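Local atomic coordinates of nucleoporin nup120 (Schizosaccharomyces pombe, PDB entry 4GQ2), a protein that serves as a structural component of the nuclear pore complex, whose nucleoporins can also act as docking partners for transport factors. Residues R680-I685 and S797-I802; A676-V681 and S789-T794; A842-A847 and L901-K906. All coordinates share one frame; numbering follows the deposited sequence.

Contact 1 of 3, residues R680-I685 and S797-I802; sequences RVLDSI and SSLSAI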
ATOM      1  N   ARG A 680       9.697   1.409  -3.948  1.00 27.64           N
ATOM      2  CA  ARG A 680       9.160   1.544  -5.303  1.00 29.87           C
ATOM      3  C   ARG A 680       9.786   0.534  -6.255  1.00 32.88           C
ATOM      4  O   ARG A 680       9.078  -0.112  -7.034  1.00 36.47           O
ATOM      5  CB  ARG A 680       9.301   2.987  -5.811  1.00 36.73           C
ATOM      6  CG  ARG A 680       8.327   3.932  -5.110  1.00 43.36           C
ATOM      7  CD  ARG A 680       8.514   5.406  -5.455  1.00 45.32           C
ATOM      8  NE  ARG A 680       7.504   6.210  -4.769  1.00 40.18           N
ATOM      9  CZ  ARG A 680       6.310   6.527  -5.268  1.00 47.76           C
ATOM     10  NH1 ARG A 680       5.966   6.156  -6.497  1.00 40.73           N
ATOM     11  NH2 ARG A 680       5.464   7.245  -4.535  1.00 48.55           N
ATOM     12  N   VAL A 681      11.106   0.372  -6.170  1.00 27.05           N
ATOM     13  CA  VAL A 681      11.796  -0.624  -6.993  1.00 28.97           C
ATOM     14  C   VAL A 681      11.348  -2.049  -6.627  1.00 36.03           C
ATOM     15  O   VAL A 681      11.057  -2.847  -7.523  1.00 31.30           O
ATOM     16  CB  VAL A 681      13.334  -0.489  -6.905  1.00 31.86           C
ATOM     17  CG1 VAL A 681      14.023  -1.663  -7.582  1.00 29.36           C
ATOM     18  CG2 VAL A 681      13.787   0.822  -7.524  1.00 23.79           C
ATOM     19  N   LEU A 682      11.277  -2.356  -5.325  1.00 32.33           N
ATOM     20  CA  LEU A 682      10.771  -3.659  -4.866  1.00 31.66           C
ATOM     21  C   LEU A 682       9.371  -3.964  -5.405  1.00 38.10           C
ATOM     22  O   LEU A 682       9.139  -5.038  -5.964  1.00 37.92           O
ATOM     23  CB  LEU A 682      10.781  -3.766  -3.334  1.00 28.71           C
ATOM     24  CG  LEU A 682      12.169  -3.937  -2.708  1.00 36.96           C
ATOM     25  CD1 LEU A 682      12.082  -3.955  -1.191  1.00 29.61           C
ATOM     26  CD2 LEU A 682      12.876  -5.184  -3.238  1.00 38.35           C
ATOM     27  N   ASP A 683       8.448  -3.016  -5.243  1.00 34.50           N
ATOM     28  CA  ASP A 683       7.077  -3.186  -5.716  1.00 34.94           C
ATOM     29  C   ASP A 683       7.099  -3.574  -7.196  1.00 39.35           C
ATOM     30  O   ASP A 683       6.414  -4.506  -7.627  1.00 42.46           O
ATOM     31  CB  ASP A 683       6.292  -1.883  -5.508  1.00 35.16           C
ATOM     32  CG  ASP A 683       4.882  -1.952  -6.058  1.00 38.23           C
ATOM     33  OD1 ASP A 683       4.001  -2.498  -5.371  1.00 40.15           O
ATOM     34  OD2 ASP A 683       4.650  -1.455  -7.178  1.00 49.41           O
ATOM     35  N   SER A 684       7.917  -2.856  -7.960  1.00 36.48           N
ATOM     36  CA  SER A 684       8.035  -3.066  -9.394  1.00 34.37           C
ATOM     37  C   SER A 684       8.672  -4.427  -9.733  1.00 32.23           C
ATOM     38  O   SER A 684       8.227  -5.114 -10.643  1.00 32.98           O
ATOM     39  CB  SER A 684       8.807  -1.899 -10.013  1.00 30.21           C
ATOM     40  OG  SER A 684       9.084  -2.153 -11.367  1.00 50.90           O
ATOM     41  N   ILE A 685       9.704  -4.816  -8.991  1.00 38.69           N
ATOM     42  CA  ILE A 685      10.337  -6.125  -9.177  1.00 40.63           C
ATOM     43  C   ILE A 685       9.409  -7.269  -8.748  1.00 37.91           C
ATOM     44  O   ILE A 685       9.255  -8.260  -9.472  1.00 42.74           O
ATOM     45  CB  ILE A 685      11.695  -6.228  -8.432  1.00 49.51           C
ATOM     46  CG1 ILE A 685      12.675  -5.145  -8.901  1.00 38.69           C
ATOM     47  CG2 ILE A 685      12.315  -7.607  -8.619  1.00 48.56           C
ATOM     48  CD1 ILE A 685      12.702  -4.937 -10.395  1.00 41.63           C
ATOM     49  N   SER A 797      19.773  -7.050  -1.271  1.00 45.64           N
ATOM     50  CA  SER A 797      19.688  -7.721   0.030  1.00 52.36           C
ATOM     51  C   SER A 797      18.261  -8.155   0.351  1.00 48.99           C
ATOM     52  O   SER A 797      18.042  -9.289   0.790  1.00 44.89           O
ATOM     53  CB  SER A 797      20.227  -6.823   1.144  1.00 58.70           C
ATOM     54  OG  SER A 797      21.544  -6.398   0.846  1.00 73.48           O
ATOM     55  N   SER A 798      17.303  -7.247   0.126  1.00 45.33           N
ATOM     56  CA  SER A 798      15.875  -7.526   0.333  1.00 37.34           C
ATOM     57  C   SER A 798      15.422  -8.707  -0.503  1.00 37.48           C
ATOM     58  O   SER A 798      14.740  -9.596   0.003  1.00 43.02           O
ATOM     59  CB  SER A 798      15.025  -6.303  -0.007  1.00 36.24           C
ATOM     60  OG  SER A 798      15.414  -5.183   0.768  1.00 39.29           O
ATOM     61  N   LEU A 799      15.808  -8.713  -1.778  1.00 40.24           N
ATOM     62  CA  LEU A 799      15.503  -9.834  -2.671  1.00 49.00           C
ATOM     63  C   LEU A 799      16.120 -11.135  -2.170  1.00 48.51           C
ATOM     64  O   LEU A 799      15.475 -12.180  -2.201  1.00 58.99           O
ATOM     65  CB  LEU A 799      15.960  -9.546  -4.111  1.00 42.84           C
ATOM     66  CG  LEU A 799      15.231  -8.407  -4.828  1.00 45.91           C
ATOM     67  CD1 LEU A 799      15.788  -8.216  -6.227  1.00 43.69           C
ATOM     68  CD2 LEU A 799      13.726  -8.645  -4.874  1.00 36.70           C
ATOM     69  N   SER A 800      17.362 -11.059  -1.698  1.00 48.11           N
ATOM     70  CA  SER A 800      18.043 -12.214  -1.120  1.00 44.25           C
ATOM     71  C   SER A 800      17.257 -12.772   0.061  1.00 39.25           C
ATOM     72  O   SER A 800      17.022 -13.978   0.136  1.00 37.59           O
ATOM     73  CB  SER A 800      19.468 -11.851  -0.694  1.00 49.93           C
ATOM     74  OG  SER A 800      20.149 -12.987  -0.192  1.00 66.48           O
ATOM     75  N   ALA A 801      16.825 -11.891   0.962  1.00 36.00           N
ATOM     76  CA  ALA A 801      16.017 -12.300   2.117  1.00 40.25           C
ATOM     77  C   ALA A 801      14.710 -12.983   1.719  1.00 45.51           C
ATOM     78  O   ALA A 801      14.148 -13.767   2.493  1.00 52.28           O
ATOM     79  CB  ALA A 801      15.733 -11.110   3.019  1.00 34.74           C
ATOM     80  N   ILE A 802      14.230 -12.686   0.516  1.00 39.10           N
ATOM     81  CA  ILE A 802      12.973 -13.248   0.036  1.00 40.93           C
ATOM     82  C   ILE A 802      13.188 -14.658  -0.489  1.00 40.60           C
ATOM     83  O   ILE A 802      12.383 -15.547  -0.224  1.00 41.91           O
ATOM     84  CB  ILE A 802      12.323 -12.371  -1.068  1.00 40.62           C
ATOM     85  CG1 ILE A 802      11.915 -11.007  -0.503  1.00 38.77           C
ATOM     86  CG2 ILE A 802      11.116 -13.075  -1.681  1.00 36.63           C
ATOM     87  CD1 ILE A 802      11.691  -9.936  -1.557  1.00 38.54           C
TER

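Contact 2 of 3, residues A676-V681 and S789-T794; sequences ASVARV and SPLHAT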
ATOM      1  N   ALA A 676      11.809   4.990   0.661  1.00 30.94           N
ATOM      2  CA  ALA A 676      10.813   5.230  -0.387  1.00 31.58           C
ATOM      3  C   ALA A 676      11.288   4.712  -1.744  1.00 33.86           C
ATOM      4  O   ALA A 676      10.521   4.103  -2.486  1.00 42.99           O
ATOM      5  CB  ALA A 676      10.479   6.705  -0.471  1.00 29.98           C
ATOM      6  N   SER A 677      12.561   4.941  -2.052  1.00 34.24           N
ATOM      7  CA  SER A 677      13.130   4.540  -3.336  1.00 33.62           C
ATOM      8  C   SER A 677      13.171   3.025  -3.471  1.00 36.07           C
ATOM      9  O   SER A 677      12.738   2.469  -4.486  1.00 35.49           O
ATOM     10  CB  SER A 677      14.536   5.122  -3.492  1.00 29.36           C
ATOM     11  OG  SER A 677      14.477   6.543  -3.513  1.00 34.26           O
ATOM     12  N   VAL A 678      13.680   2.365  -2.431  1.00 34.43           N
ATOM     13  CA  VAL A 678      13.764   0.910  -2.391  1.00 31.24           C
ATOM     14  C   VAL A 678      12.381   0.273  -2.527  1.00 33.91           C
ATOM     15  O   VAL A 678      12.199  -0.651  -3.338  1.00 39.43           O
ATOM     16  CB  VAL A 678      14.472   0.424  -1.107  1.00 31.93           C
ATOM     17  CG1 VAL A 678      14.318  -1.081  -0.940  1.00 26.42           C
ATOM     18  CG2 VAL A 678      15.949   0.814  -1.141  1.00 33.35           C
ATOM     19  N   ALA A 679      11.413   0.784  -1.758  1.00 30.24           N
ATOM     20  CA  ALA A 679      10.031   0.291  -1.807  1.00 30.29           C
ATOM     21  C   ALA A 679       9.428   0.339  -3.207  1.00 27.99           C
ATOM     22  O   ALA A 679       8.744  -0.592  -3.615  1.00 34.46           O
ATOM     23  CB  ALA A 679       9.146   1.046  -0.823  1.00 35.36           C
ATOM     24  N   ARG A 680       9.697   1.409  -3.948  1.00 27.64           N
ATOM     25  CA  ARG A 680       9.160   1.544  -5.303  1.00 29.87           C
ATOM     26  C   ARG A 680       9.786   0.534  -6.255  1.00 32.88           C
ATOM     27  O   ARG A 680       9.078  -0.112  -7.034  1.00 36.47           O
ATOM     28  CB  ARG A 680       9.301   2.987  -5.811  1.00 36.73           C
ATOM     29  CG  ARG A 680       8.327   3.932  -5.110  1.00 43.36           C
ATOM     30  CD  ARG A 680       8.514   5.406  -5.455  1.00 45.32           C
ATOM     31  NE  ARG A 680       7.504   6.210  -4.769  1.00 40.18           N
ATOM     32  CZ  ARG A 680       6.310   6.527  -5.268  1.00 47.76           C
ATOM     33  NH1 ARG A 680       5.966   6.156  -6.497  1.00 40.73           N
ATOM     34  NH2 ARG A 680       5.464   7.245  -4.535  1.00 48.55           N
ATOM     35  N   VAL A 681      11.106   0.372  -6.170  1.00 27.05           N
ATOM     36  CA  VAL A 681      11.796  -0.624  -6.993  1.00 28.97           C
ATOM     37  C   VAL A 681      11.348  -2.049  -6.627  1.00 36.03           C
ATOM     38  O   VAL A 681      11.057  -2.847  -7.523  1.00 31.30           O
ATOM     39  CB  VAL A 681      13.334  -0.489  -6.905  1.00 31.86           C
ATOM     40  CG1 VAL A 681      14.023  -1.663  -7.582  1.00 29.36           C
ATOM     41  CG2 VAL A 681      13.787   0.822  -7.524  1.00 23.79           C
ATOM     42  N   SER A 789      25.902   2.126  -4.752  1.00 71.50           N
ATOM     43  CA  SER A 789      25.084   2.890  -3.797  1.00 64.63           C
ATOM     44  C   SER A 789      24.314   1.976  -2.840  1.00 58.36           C
ATOM     45  O   SER A 789      24.003   0.832  -3.197  1.00 57.45           O
ATOM     46  CB  SER A 789      24.079   3.762  -4.550  1.00 66.67           C
ATOM     47  OG  SER A 789      23.073   2.962  -5.155  1.00 67.30           O
ATOM     48  N   PRO A 790      23.973   2.484  -1.636  1.00 47.09           N
ATOM     49  CA  PRO A 790      23.156   1.716  -0.685  1.00 47.60           C
ATOM     50  C   PRO A 790      21.774   1.381  -1.236  1.00 44.40           C
ATOM     51  O   PRO A 790      21.103   0.488  -0.709  1.00 45.51           O
ATOM     52  CB  PRO A 790      23.024   2.654   0.519  1.00 49.77           C
ATOM     53  CG  PRO A 790      23.280   4.016  -0.030  1.00 56.52           C
ATOM     54  CD  PRO A 790      24.315   3.813  -1.102  1.00 51.78           C
ATOM     55  N   LEU A 791      21.355   2.086  -2.286  1.00 41.40           N
ATOM     56  CA  LEU A 791      20.095   1.777  -2.959  1.00 42.53           C
ATOM     57  C   LEU A 791      20.121   0.381  -3.576  1.00 48.85           C
ATOM     58  O   LEU A 791      19.303  -0.466  -3.214  1.00 54.31           O
ATOM     59  CB  LEU A 791      19.757   2.830  -4.010  1.00 50.69           C
ATOM     60  CG  LEU A 791      18.585   2.541  -4.954  1.00 54.84           C
ATOM     61  CD1 LEU A 791      17.267   2.366  -4.208  1.00 47.89           C
ATOM     62  CD2 LEU A 791      18.482   3.665  -5.975  1.00 59.57           C
ATOM     63  N   HIS A 792      21.065   0.143  -4.488  1.00 49.50           N
ATOM     64  CA  HIS A 792      21.223  -1.169  -5.116  1.00 43.22           C
ATOM     65  C   HIS A 792      21.473  -2.279  -4.116  1.00 48.46           C
ATOM     66  O   HIS A 792      20.995  -3.407  -4.294  1.00 46.51           O
ATOM     67  CB  HIS A 792      22.338  -1.133  -6.161  1.00 49.87           C
ATOM     68  CG  HIS A 792      22.531  -2.447  -6.881  1.00 44.77           C
ATOM     69  ND1 HIS A 792      21.790  -2.801  -7.949  1.00 52.92           N
ATOM     70  CD2 HIS A 792      23.386  -3.515  -6.625  1.00 46.41           C
ATOM     71  CE1 HIS A 792      22.161  -4.027  -8.368  1.00 51.58           C
ATOM     72  NE2 HIS A 792      23.136  -4.465  -7.556  1.00 49.38           N
ATOM     73  N   ALA A 793      22.215  -1.978  -3.052  1.00 42.48           N
ATOM     74  CA  ALA A 793      22.541  -2.998  -2.052  1.00 46.59           C
ATOM     75  C   ALA A 793      21.317  -3.398  -1.244  1.00 37.10           C
ATOM     76  O   ALA A 793      21.133  -4.573  -0.941  1.00 44.76           O
ATOM     77  CB  ALA A 793      23.671  -2.532  -1.135  1.00 47.63           C
ATOM     78  N   THR A 794      20.485  -2.422  -0.890  1.00 38.13           N
ATOM     79  CA  THR A 794      19.278  -2.701  -0.107  1.00 38.28           C
ATOM     80  C   THR A 794      18.280  -3.543  -0.912  1.00 38.10           C
ATOM     81  O   THR A 794      17.780  -4.565  -0.427  1.00 41.00           O
ATOM     82  CB  THR A 794      18.659  -1.410   0.448  1.00 44.91           C
ATOM     83  OG1 THR A 794      19.656  -0.720   1.213  1.00 49.90           O
ATOM     84  CG2 THR A 794      17.456  -1.699   1.350  1.00 38.59           C
TER

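Contact 3 of 3, residues A842-A847 and L901-K906; sequences AVYLKA and LHLSKK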
ATOM      1  N   ALA A 842       4.652 -17.863  15.541  1.00 39.90           N
ATOM      2  CA  ALA A 842       3.694 -17.220  14.654  1.00 36.31           C
ATOM      3  C   ALA A 842       2.319 -17.181  15.292  1.00 33.93           C
ATOM      4  O   ALA A 842       1.676 -16.129  15.343  1.00 37.87           O
ATOM      5  CB  ALA A 842       3.643 -17.943  13.310  1.00 35.02           C
ATOM      6  N   VAL A 843       1.888 -18.335  15.789  1.00 30.96           N
ATOM      7  CA  VAL A 843       0.585 -18.478  16.420  1.00 31.74           C
ATOM      8  C   VAL A 843       0.485 -17.594  17.673  1.00 38.25           C
ATOM      9  O   VAL A 843      -0.529 -16.920  17.890  1.00 35.35           O
ATOM     10  CB  VAL A 843       0.263 -19.964  16.713  1.00 35.44           C
ATOM     11  CG1 VAL A 843      -1.141 -20.114  17.297  1.00 39.31           C
ATOM     12  CG2 VAL A 843       0.372 -20.791  15.429  1.00 27.11           C
ATOM     13  N   TYR A 844       1.556 -17.568  18.463  1.00 35.08           N
ATOM     14  CA  TYR A 844       1.641 -16.706  19.632  1.00 31.63           C
ATOM     15  C   TYR A 844       1.489 -15.249  19.207  1.00 33.58           C
ATOM     16  O   TYR A 844       0.795 -14.458  19.862  1.00 34.97           O
ATOM     17  CB  TYR A 844       2.977 -16.928  20.361  1.00 34.43           C
ATOM     18  CG  TYR A 844       3.239 -15.949  21.485  1.00 33.02           C
ATOM     19  CD1 TYR A 844       2.571 -16.063  22.701  1.00 32.32           C
ATOM     20  CD2 TYR A 844       4.155 -14.905  21.333  1.00 37.21           C
ATOM     21  CE1 TYR A 844       2.806 -15.170  23.737  1.00 30.80           C
ATOM     22  CE2 TYR A 844       4.390 -14.002  22.366  1.00 37.86           C
ATOM     23  CZ  TYR A 844       3.710 -14.146  23.564  1.00 36.38           C
ATOM     24  OH  TYR A 844       3.919 -13.257  24.592  1.00 45.67           O
ATOM     25  N   LEU A 845       2.122 -14.896  18.096  1.00 30.25           N
ATOM     26  CA  LEU A 845       2.026 -13.531  17.582  1.00 31.97           C
ATOM     27  C   LEU A 845       0.621 -13.226  17.039  1.00 34.47           C
ATOM     28  O   LEU A 845       0.121 -12.118  17.227  1.00 39.84           O
ATOM     29  CB  LEU A 845       3.118 -13.254  16.543  1.00 32.18           C
ATOM     30  CG  LEU A 845       3.195 -11.879  15.871  1.00 35.40           C
ATOM     31  CD1 LEU A 845       3.581 -10.762  16.839  1.00 26.33           C
ATOM     32  CD2 LEU A 845       4.182 -11.975  14.716  1.00 35.18           C
ATOM     33  N   LYS A 846      -0.015 -14.201  16.385  1.00 33.11           N
ATOM     34  CA  LYS A 846      -1.431 -14.071  16.005  1.00 30.47           C
ATOM     35  C   LYS A 846      -2.259 -13.695  17.235  1.00 34.08           C
ATOM     36  O   LYS A 846      -3.097 -12.800  17.179  1.00 40.43           O
ATOM     37  CB  LYS A 846      -1.972 -15.369  15.406  1.00 33.74           C
ATOM     38  CG  LYS A 846      -1.383 -15.739  14.055  1.00 45.85           C
ATOM     39  CD  LYS A 846      -2.090 -16.935  13.429  1.00 50.75           C
ATOM     40  CE  LYS A 846      -3.524 -16.608  13.044  1.00 46.05           C
ATOM     41  NZ  LYS A 846      -4.106 -17.639  12.139  1.00 39.82           N
ATOM     42  N   ALA A 847      -1.987 -14.362  18.353  1.00 32.44           N
ATOM     43  CA  ALA A 847      -2.696 -14.110  19.599  1.00 35.06           C
ATOM     44  C   ALA A 847      -2.493 -12.686  20.125  1.00 36.16           C
ATOM     45  O   ALA A 847      -3.452 -12.014  20.509  1.00 34.37           O
ATOM     46  CB  ALA A 847      -2.294 -15.141  20.643  1.00 35.11           C
ATOM     47  N   LEU A 901       1.531 -18.911  33.113  1.00 46.49           N
ATOM     48  CA  LEU A 901       1.755 -17.752  33.989  1.00 49.99           C
ATOM     49  C   LEU A 901       1.893 -16.474  33.163  1.00 48.37           C
ATOM     50  O   LEU A 901       1.263 -15.454  33.464  1.00 44.10           O
ATOM     51  CB  LEU A 901       3.014 -17.927  34.846  1.00 46.96           C
ATOM     52  CG  LEU A 901       3.074 -17.362  36.280  1.00 51.90           C
ATOM     53  CD1 LEU A 901       4.508 -16.983  36.652  1.00 46.79           C
ATOM     54  CD2 LEU A 901       2.135 -16.189  36.553  1.00 38.82           C
ATOM     55  N   HIS A 902       2.731 -16.528  32.130  1.00 42.45           N
ATOM     56  CA  HIS A 902       2.897 -15.388  31.241  1.00 39.55           C
ATOM     57  C   HIS A 902       1.591 -14.960  30.628  1.00 34.67           C
ATOM     58  O   HIS A 902       1.261 -13.778  30.617  1.00 32.16           O
ATOM     59  CB  HIS A 902       3.898 -15.699  30.149  1.00 37.07           C
ATOM     60  CG  HIS A 902       3.958 -14.643  29.083  1.00 39.22           C
ATOM     61  ND1 HIS A 902       3.607 -14.884  27.809  1.00 40.00           N
ATOM     62  CD2 HIS A 902       4.315 -13.302  29.146  1.00 40.77           C
ATOM     63  CE1 HIS A 902       3.748 -13.760  27.090  1.00 41.49           C
ATOM     64  NE2 HIS A 902       4.178 -12.792  27.909  1.00 41.19           N
ATOM     65  N   LEU A 903       0.836 -15.924  30.119  1.00 34.34           N
ATOM     66  CA  LEU A 903      -0.474 -15.649  29.550  1.00 40.98           C
ATOM     67  C   LEU A 903      -1.408 -14.996  30.551  1.00 46.16           C
ATOM     68  O   LEU A 903      -2.061 -14.002  30.236  1.00 43.31           O
ATOM     69  CB  LEU A 903      -1.101 -16.925  28.994  1.00 40.87           C
ATOM     70  CG  LEU A 903      -0.393 -17.453  27.749  1.00 39.67           C
ATOM     71  CD1 LEU A 903      -1.297 -18.438  27.026  1.00 42.13           C
ATOM     72  CD2 LEU A 903      -0.001 -16.306  26.835  1.00 33.36           C
ATOM     73  N   SER A 904      -1.443 -15.541  31.764  1.00 52.68           N
ATOM     74  CA  SER A 904      -2.252 -14.977  32.839  1.00 48.17           C
ATOM     75  C   SER A 904      -1.988 -13.485  33.029  1.00 47.87           C
ATOM     76  O   SER A 904      -2.923 -12.681  33.016  1.00 46.24           O
ATOM     77  CB  SER A 904      -1.997 -15.722  34.146  1.00 46.41           C
ATOM     78  OG  SER A 904      -2.835 -15.214  35.163  1.00 48.42           O
ATOM     79  N   LYS A 905      -0.714 -13.123  33.178  1.00 44.61           N
ATOM     80  CA  LYS A 905      -0.314 -11.726  33.386  1.00 53.00           C
ATOM     81  C   LYS A 905      -0.641 -10.872  32.161  1.00 56.79           C
ATOM     82  O   LYS A 905      -0.904  -9.674  32.290  1.00 47.37           O
ATOM     83  CB  LYS A 905       1.189 -11.616  33.707  1.00 51.35           C
ATOM     84  CG  LYS A 905       1.633 -12.287  35.003  1.00 51.77           C
ATOM     85  CD  LYS A 905       3.135 -12.548  35.020  1.00 67.24           C
ATOM     86  CE  LYS A 905       3.901 -11.521  35.846  1.00 69.59           C
ATOM     87  NZ  LYS A 905       3.876 -11.856  37.299  1.00 70.57           N
ATOM     88  N   LYS A 906      -0.618 -11.492  30.979  1.00 50.26           N
ATOM     89  CA  LYS A 906      -0.861 -10.772  29.733  1.00 55.77           C
ATOM     90  C   LYS A 906      -2.348 -10.486  29.538  1.00 50.09           C
ATOM     91  O   LYS A 906      -2.727  -9.375  29.186  1.00 48.12           O
ATOM     92  CB  LYS A 906      -0.291 -11.527  28.526  1.00 53.78           C
ATOM     93  CG  LYS A 906      -0.104 -10.664  27.288  1.00 50.58           C
ATOM     94  CD  LYS A 906       1.152  -9.818  27.413  1.00 60.79           C
ATOM     95  CE  LYS A 906       1.126  -8.626  26.480  1.00 57.85           C
ATOM     96  NZ  LYS A 906       2.010  -7.552  27.009  1.00 62.24           N
TER

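Contact 1 of 3, residues R680-I685 and S797-I802
Leu682 and Leu799 mark where helix segments 680-685 and 797-802 face each other, the two axes running in roughly the same direction at 44° and coming no nearer than 11.5 Å. With the backbones that far apart, side chains have to span the gap, and the two leucines do most of it. They slide past each other in opposite directions, and their branches meet where Leu682 CD2 lies 3.9 Å from Leu799 CD2. Leu682 also touches Ser798, the residue before Leu799: its CD1 is 3.9 Å from Ser798 CB, and its CD2 is almost as near. Ser798 therefore offers its carbon to the leucine, while its hydroxyl, placed beside the backbone N (chi1 -57°), bonds back to the carbonyl of Thr794 on its own helix; a buried polar group is satisfied without help from the facing segment. Ile685, one turn on from Leu682, adds a further contact. Its CG2, anti to the backbone N, lies 4.1 Å from Leu799 CD2, the two side chains crossing at about a right angle. Leu799 CD2 thus touches both Leu682 and Ile685. All four residues are buried. Around them, helix 770-777 packs against Leu682 through Ser775 and against Ser798 through Phe774, helix 548-553 meets Ile685 through Ile549, and strand 3-11 reaches the neighbouring Val681 through Ala8.

Contact 2 of 3, residues A676-V681 and S789-T794
Val678 fits between Leu791 and Thr794 where helix segment 676-681 passes the first turn of helix 790-803, their axes 9.7 Å apart at closest approach and inclined at 46°. From its CB the valine forks. CG1, anti to the backbone N (chi1 169°), comes within 3.9 Å of Thr794 CG2. CG2 has two neighbours: it lies 3.7 Å from Leu791 CD1 and 3.8 Å from Thr794 CG2. The same Leu791 methyl also touches Ser677, its CD1 being 3.9 Å from Ser677 CB, while the serine hydroxyl bonds to the carbonyl of Phe673 one turn back. Thr794 splits its roles in a similar way. Its methyl faces the valine, and its OG1 donates to Pro790 O at 2.7 Å, tilted 21° from the carbonyl plane; that oxygen also takes the backbone N-H of Thr794. A valine in place of Thr794 has no hydroxyl and would probably leave the backbone N of Ser780, which bonds OG1, without that partner and Pro790 O with one donor fewer. The chemistry across the interface is thus carbon against carbon, with the polar groups of Ser677 and Thr794 paired within their own helices or with Ser780, consistent with two helices held here by shape and burial.

Contact 3 of 3, residues A842-A847 and L901-K906
His902 and Leu903 both come up against Tyr844, joining helices 840-852 and 895-909 within the alpha-helical region assigned to the HEAT repeats of Nup120. The backbones stay well apart, the CA atoms of Tyr844 and Leu903 being 10.2 Å from each other, and the tyrosine ring bridges the distance. In segment 901-906, His902 is the first residue to take part, its CB pointing toward segment 842-847. Its ring meets that of Tyr844 rim to rim, neither lying over the other's face, with centroids 5.8 Å apart and planes at 40°. Tyr844 reaches it because its CG stands anti to the backbone N (chi1 172°), carrying the ring out from the helix. Leu903 comes next and approaches the edge of the phenol ring, near its plane; Phe863 of helix 856-864 touches both Leu903 and Tyr844. Further along, Ser904 OG bonds to the carbonyl of Ala916 and to Glu941, and Lys906 NZ forms salt bridges with Glu882 and Glu909. The apolar part of the contact comes down to one methyl, Leu903 CD2, lying 4.3 Å from Tyr844 CE1.

Overall arrangement
Contacts 1 and 2 are successive parts of a single helix-helix interface: both join helix 672-703 to helix 790-803, share Arg680 and Val681, and have centres about 8 Å apart. The short segment axes are 9.7 Å apart at their closest in contact 2 and 11.5 Å in contact 1, with nearly the same inclination. Strand 539-544 touches contact 2, and strand 3-11 touches the residues the two contacts share, consistent with a junction between the helices and the large mixed sheet. Contact 3 is separate and follows later in the chain, its centre about 32 Å from that of contact 1 and about 36 Å from that of contact 2; it lies towards the C-terminal end.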